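Superoxide dismutase [Fe] (Aquifex pyrophilus, PDB 1COJ) converts superoxide radicals into hydrogen peroxide and molecular oxygen, using one iron ion held in each subunit of a homotetramer. Local coordinates at residues K12-E17 and E22-H27; P158-D163 and I188-V193. All blocks are in the same frame, centred on the assembly; numbering follows the deposited sequence.

Interaction 1 of 2, residues K12-E17 and E22-H27; sequences KPQNLE and EQIEPH. With FE (Fe (III) ion), chain B.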
loop_
_atom_site.group_PDB
_atom_site.type_symbol
_atom_site.label_atom_id
_atom_site.label_comp_id
_atom_site.label_asym_id
_atom_site.label_seq_id
_atom_site.Cartn_x
_atom_site.Cartn_y
_atom_site.Cartn_z
ATOM N N LYS A 12 20.139 22.515 -6.263
ATOM C CA LYS A 12 19.016 23.419 -6.008
ATOM C C LYS A 12 18.739 24.405 -7.148
ATOM O O LYS A 12 19.577 25.255 -7.465
ATOM C CB LYS A 12 19.252 24.187 -4.710
ATOM C CG LYS A 12 18.044 24.943 -4.204
ATOM C CD LYS A 12 18.387 25.635 -2.903
ATOM C CE LYS A 12 17.211 26.409 -2.352
ATOM N NZ LYS A 12 17.617 27.131 -1.121
ATOM N N PRO A 13 17.548 24.314 -7.766
ATOM C CA PRO A 13 17.139 25.186 -8.872
ATOM C C PRO A 13 16.765 26.563 -8.335
ATOM O O PRO A 13 16.366 26.700 -7.174
ATOM C CB PRO A 13 15.894 24.484 -9.431
ATOM C CG PRO A 13 15.944 23.098 -8.857
ATOM C CD PRO A 13 16.503 23.317 -7.491
ATOM N N GLN A 14 16.865 27.575 -9.187
ATOM C CA GLN A 14 16.525 28.931 -8.790
ATOM C C GLN A 14 16.064 29.723 -10.005
ATOM O O GLN A 14 16.549 29.522 -11.115
ATOM C CB GLN A 14 17.735 29.618 -8.153
ATOM C CG GLN A 14 17.431 30.326 -6.836
ATOM C CD GLN A 14 16.962 29.369 -5.750
ATOM O OE1 GLN A 14 15.770 29.102 -5.612
ATOM N NE2 GLN A 14 17.903 28.836 -4.990
ATOM N N ASN A 15 15.083 30.590 -9.784
ATOM C CA ASN A 15 14.515 31.456 -10.806
ATOM C C ASN A 15 13.897 30.684 -11.966
ATOM O O ASN A 15 14.006 31.095 -13.123
ATOM C CB ASN A 15 15.560 32.458 -11.314
ATOM C CG ASN A 15 16.124 33.328 -10.209
ATOM O OD1 ASN A 15 15.428 33.676 -9.263
ATOM N ND2 ASN A 15 17.396 33.672 -10.318
ATOM N N LEU A 16 13.241 29.570 -11.658
ATOM C CA LEU A 16 12.590 28.769 -12.691
ATOM C C LEU A 16 11.394 29.524 -13.260
ATOM O O LEU A 16 10.814 30.386 -12.607
ATOM C CB LEU A 16 12.135 27.415 -12.132
ATOM C CG LEU A 16 13.210 26.492 -11.550
ATOM C CD1 LEU A 16 12.566 25.230 -11.001
ATOM C CD2 LEU A 16 14.222 26.148 -12.623
ATOM N N GLU A 17 11.026 29.184 -14.481
ATOM C CA GLU A 17 9.909 29.813 -15.161
ATOM C C GLU A 17 8.614 29.061 -14.810
ATOM O O GLU A 17 8.362 27.970 -15.312
ATOM C CB GLU A 17 10.159 29.781 -16.672
ATOM C CG GLU A 17 9.175 30.578 -17.502
ATOM C CD GLU A 17 9.507 30.526 -18.982
ATOM O OE1 GLU A 17 10.684 30.764 -19.344
ATOM O OE2 GLU A 17 8.590 30.242 -19.782
ATOM N N GLU A 22 9.955 30.455 -3.781
ATOM C CA GLU A 22 9.172 30.226 -2.577
ATOM C C GLU A 22 8.718 28.768 -2.543
ATOM O O GLU A 22 8.631 28.165 -1.478
ATOM C CB GLU A 22 7.955 31.156 -2.551
ATOM C CG GLU A 22 7.118 31.058 -1.277
ATOM C CD GLU A 22 5.895 31.977 -1.267
ATOM O OE1 GLU A 22 5.312 32.169 -0.177
ATOM O OE2 GLU A 22 5.508 32.502 -2.336
ATOM N N GLN A 23 8.412 28.219 -3.714
ATOM C CA GLN A 23 7.981 26.831 -3.839
ATOM C C GLN A 23 9.177 25.886 -3.685
ATOM O O GLN A 23 9.092 24.857 -3.003
ATOM C CB GLN A 23 7.312 26.620 -5.204
ATOM C CG GLN A 23 6.902 25.188 -5.512
ATOM C CD GLN A 23 5.851 24.665 -4.564
ATOM O OE1 GLN A 23 4.655 24.856 -4.777
ATOM N NE2 GLN A 23 6.292 24.011 -3.500
ATOM N N ILE A 24 10.289 26.251 -4.313
ATOM C CA ILE A 24 11.508 25.453 -4.269
ATOM C C ILE A 24 12.116 25.330 -2.869
ATOM O O ILE A 24 12.561 24.249 -2.475
ATOM C CB ILE A 24 12.578 26.032 -5.231
ATOM C CG1 ILE A 24 12.109 25.917 -6.685
ATOM C CG2 ILE A 24 13.923 25.336 -5.033
ATOM C CD1 ILE A 24 11.912 24.494 -7.172
ATOM N N GLU A 25 12.099 26.423 -2.112
ATOM C CA GLU A 25 12.692 26.453 -0.776
ATOM C C GLU A 25 12.310 25.304 0.168
ATOM O O GLU A 25 13.175 24.509 0.553
ATOM C CB GLU A 25 12.454 27.820 -0.115
ATOM C CG GLU A 25 13.252 28.062 1.175
ATOM C CD GLU A 25 14.760 28.197 0.951
ATOM O OE1 GLU A 25 15.510 28.230 1.952
ATOM O OE2 GLU A 25 15.200 28.280 -0.217
ATOM N N PRO A 26 11.022 25.181 0.537
ATOM C CA PRO A 26 10.654 24.090 1.441
ATOM C C PRO A 26 10.835 22.705 0.822
ATOM O O PRO A 26 11.176 21.748 1.518
ATOM C CB PRO A 26 9.187 24.386 1.756
ATOM C CG PRO A 26 8.697 25.035 0.508
ATOM C CD PRO A 26 9.833 25.972 0.166
ATOM N N HIS A 27 10.644 22.609 -0.487
ATOM C CA HIS A 27 10.775 21.332 -1.182
ATOM C C HIS A 27 12.200 20.795 -1.078
ATOM O O HIS A 27 12.408 19.621 -0.755
ATOM C CB HIS A 27 10.368 21.477 -2.652
ATOM C CG HIS A 27 10.016 20.182 -3.316
ATOM N ND1 HIS A 27 9.703 20.058 -4.654
ATOM C CD2 HIS A 27 9.921 18.926 -2.801
ATOM C CE1 HIS A 27 9.435 18.767 -4.901
ATOM N NE2 HIS A 27 9.554 18.039 -3.806
HETATM FE FE FE B . 8.791 16.077 -3.460
HETATM O O HOH W 1 8.021 14.233 -3.370
#

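Interaction 2 of 2, residues P158-D163 and I188-V193; sequences PLIVID and INWDVV. With FE (Fe (III) ion), chain B.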
loop_
_atom_site.group_PDB
_atom_site.type_symbol
_atom_site.label_atom_id
_atom_site.label_comp_id
_atom_site.label_asym_id
_atom_site.label_seq_id
_atom_site.Cartn_x
_atom_site.Cartn_y
_atom_site.Cartn_z
ATOM N N PRO A 158 15.615 5.745 -14.874
ATOM C CA PRO A 158 14.868 7.005 -15.011
ATOM C C PRO A 158 15.502 8.050 -15.914
ATOM O O PRO A 158 16.686 8.357 -15.778
ATOM C CB PRO A 158 14.808 7.532 -13.573
ATOM C CG PRO A 158 15.170 6.351 -12.717
ATOM C CD PRO A 158 16.199 5.643 -13.530
ATOM N N LEU A 159 14.698 8.630 -16.798
ATOM C CA LEU A 159 15.177 9.667 -17.701
ATOM C C LEU A 159 14.507 10.970 -17.299
ATOM O O LEU A 159 15.178 11.976 -17.084
ATOM C CB LEU A 159 14.849 9.332 -19.158
ATOM C CG LEU A 159 15.384 8.008 -19.716
ATOM C CD1 LEU A 159 15.025 7.893 -21.185
ATOM C CD2 LEU A 159 16.893 7.903 -19.525
ATOM N N ILE A 160 13.179 10.952 -17.212
ATOM C CA ILE A 160 12.414 12.135 -16.811
ATOM C C ILE A 160 11.597 11.766 -15.575
ATOM O O ILE A 160 10.878 10.760 -15.578
ATOM C CB ILE A 160 11.458 12.625 -17.932
ATOM C CG1 ILE A 160 12.261 13.086 -19.152
ATOM C CG2 ILE A 160 10.558 13.750 -17.408
ATOM C CD1 ILE A 160 11.397 13.561 -20.320
ATOM N N VAL A 161 11.713 12.576 -14.525
ATOM C CA VAL A 161 11.010 12.328 -13.269
ATOM C C VAL A 161 10.183 13.543 -12.843
ATOM O O VAL A 161 10.722 14.636 -12.659
ATOM C CB VAL A 161 12.019 11.979 -12.142
ATOM C CG1 VAL A 161 11.298 11.731 -10.842
ATOM C CG2 VAL A 161 12.832 10.753 -12.526
ATOM N N ILE A 162 8.876 13.352 -12.696
ATOM C CA ILE A 162 7.984 14.432 -12.288
ATOM C C ILE A 162 7.398 14.134 -10.913
ATOM O O ILE A 162 6.772 13.093 -10.703
ATOM C CB ILE A 162 6.804 14.628 -13.277
ATOM C CG1 ILE A 162 7.314 14.729 -14.715
ATOM C CG2 ILE A 162 6.021 15.893 -12.911
ATOM C CD1 ILE A 162 6.207 14.903 -15.751
ATOM N N ASP A 163 7.623 15.048 -9.977
ATOM C CA ASP A 163 7.112 14.922 -8.621
ATOM C C ASP A 163 5.654 15.383 -8.610
ATOM O O ASP A 163 5.366 16.516 -8.998
ATOM C CB ASP A 163 7.927 15.811 -7.673
ATOM C CG ASP A 163 7.632 15.541 -6.209
ATOM O OD1 ASP A 163 6.755 14.705 -5.907
ATOM O OD2 ASP A 163 8.307 16.138 -5.349
ATOM N N ILE A 188 12.808 22.028 -18.498
ATOM C CA ILE A 188 13.600 20.813 -18.643
ATOM C C ILE A 188 14.971 21.057 -19.260
ATOM O O ILE A 188 15.095 21.700 -20.306
ATOM C CB ILE A 188 12.857 19.735 -19.468
ATOM C CG1 ILE A 188 11.627 19.245 -18.699
ATOM C CG2 ILE A 188 13.788 18.563 -19.766
ATOM C CD1 ILE A 188 10.814 18.185 -19.426
ATOM N N ASN A 189 16.004 20.577 -18.573
ATOM C CA ASN A 189 17.370 20.692 -19.051
ATOM C C ASN A 189 17.627 19.437 -19.883
ATOM O O ASN A 189 17.971 18.381 -19.346
ATOM C CB ASN A 189 18.346 20.759 -17.877
ATOM C CG ASN A 189 19.777 20.980 -18.319
ATOM O OD1 ASN A 189 20.163 20.655 -19.447
ATOM N ND2 ASN A 189 20.579 21.540 -17.436
ATOM N N TRP A 190 17.446 19.552 -21.193
ATOM C CA TRP A 190 17.642 18.428 -22.098
ATOM C C TRP A 190 19.064 17.904 -22.199
ATOM O O TRP A 190 19.270 16.770 -22.630
ATOM C CB TRP A 190 17.083 18.756 -23.478
ATOM C CG TRP A 190 15.597 18.818 -23.465
ATOM C CD1 TRP A 190 14.818 19.941 -23.465
ATOM C CD2 TRP A 190 14.702 17.704 -23.400
ATOM N NE1 TRP A 190 13.489 19.593 -23.397
ATOM C CE2 TRP A 190 13.390 18.228 -23.358
ATOM C CE3 TRP A 190 14.882 16.315 -23.371
ATOM C CZ2 TRP A 190 12.258 17.406 -23.288
ATOM C CZ3 TRP A 190 13.756 15.497 -23.302
ATOM C CH2 TRP A 190 12.461 16.048 -23.261
ATOM N N ASP A 191 20.043 18.708 -21.797
ATOM C CA ASP A 191 21.432 18.261 -21.824
ATOM C C ASP A 191 21.550 17.117 -20.819
ATOM O O ASP A 191 22.172 16.090 -21.096
ATOM C CB ASP A 191 22.381 19.397 -21.427
ATOM C CG ASP A 191 22.533 20.453 -22.514
ATOM O OD1 ASP A 191 21.869 20.359 -23.566
ATOM O OD2 ASP A 191 23.337 21.384 -22.314
ATOM N N VAL A 192 20.909 17.298 -19.665
ATOM C CA VAL A 192 20.903 16.302 -18.595
ATOM C C VAL A 192 20.166 15.032 -19.034
ATOM O O VAL A 192 20.704 13.927 -18.932
ATOM C CB VAL A 192 20.249 16.879 -17.303
ATOM C CG1 VAL A 192 20.051 15.789 -16.258
ATOM C CG2 VAL A 192 21.127 17.983 -16.727
ATOM N N VAL A 193 18.959 15.203 -19.562
ATOM C CA VAL A 193 18.153 14.074 -20.022
ATOM C C VAL A 193 18.849 13.294 -21.142
ATOM O O VAL A 193 18.874 12.063 -21.121
ATOM C CB VAL A 193 16.752 14.534 -20.495
ATOM C CG1 VAL A 193 15.926 13.341 -20.963
ATOM C CG2 VAL A 193 16.040 15.267 -19.365
HETATM FE FE FE B . 8.791 16.077 -3.460
HETATM O O HOH W 1 8.021 14.233 -3.370
#

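Interaction 1 of 2, residues K12-E17 and E22-H27
Lys12 NZ is gripped by two carboxylates of helix 21-47, that of Glu25 and, one turn further on, that of Glu29. The ammonium lies 2.8 Å from Glu25 OE2 in a charged hydrogen bond, meeting this oxygen on its syn side but 30° out of the carboxylate plane. With CG anti to the backbone N (chi1 -169°) and an extended chain beyond it, the lysine reaches from the loop to the helix, while Glu25 bends at chi2 (68°) to bring its carboxylate within range. Beside this bridge the packing is mainly aliphatic. Ile24 points at the loop and presents both branches: CG2 packs 4.1 Å from Pro13 CD, and CD1 meets Leu16 CD1 at 4.0 Å, the two side chains crossing at about a right angle. The same CG2 sits 3.5 Å from Pro13 O, a buried carbonyl oxygen that has no hydrogen-bonding partner. With an alanine in place of Lys12, the carboxylates of Glu25 and Glu29 would probably lose the positive charge they share. Away from the loop, His27 binds the iron through NE2 at 2.1 Å, in the alpha-hairpin domain of the iron/manganese superoxide dismutase family. The loop before the helix is thus joined to the helix's metal-binding part by a partly exposed lysine salt-bridged to two glutamates and by a buried aliphatic patch around Ile24.

Interaction 2 of 2, residues P158-D163 and I188-V193
Ile160 lays its CG1-CD1 branch against two residues of the first turn of helix 190-207. Its CD1 comes obliquely to the far corner of the Trp190 indole, 4.0 Å from CH2, while CG1 lies 4.1 Å from Val193 CG1. The branch gets there because CG1 stands beside the backbone N, anti to the carbonyl carbon (chi1 -64°), and chi2 carries CD1 onward in an extended line. Ile188 CG2 sits over the centre of one face of the indole, 3.6 Å above its plane. The other methyl of Val193, CG2, approaches Leu159 O at 4.1 Å; this carbonyl oxygen takes a hydrogen bond from Arg196 NH1, on the same helix. Leu159 and Ile160 both face Leu131 of the neighbouring strand in a classic beta bulge, where the chain turns a corner. Asn189 caps the helix, its OD1 accepting weak bonds from the backbone N of Asp191 and Val192. At the far end of the strand, Asp163 OD2 binds the iron. No hydrogen bond links the two segments directly, so the bulged strand 157-163, outermost in the sheet of this chain, meets the start of the helix through aliphatic side chains and an indole, in a largely buried contact.

Overall arrangement
Interactions 1 and 2 belong to different parts of the subunit, the alpha-hairpin and C-terminal domains, and lie about 16 Å apart, centre to centre. They converge on the iron: His27 from residues 22-27 and Asp163 from residues 158-163 are both ligands, with His27 NE2 only 2.7 Å from Asp163 OD2. His81 and His167 complete the protein ligands, and water 1, 2.0 Å from FE, is a further one; it also donates a weak hydrogen bond to Asp163 OD1. In interaction 1 the nearest side-chain atoms of Ile24 and of the ligands His81 and Asp163 are about 9 Å apart; interaction 2 packs away from the metal site. The metal site thus bridges the two domains.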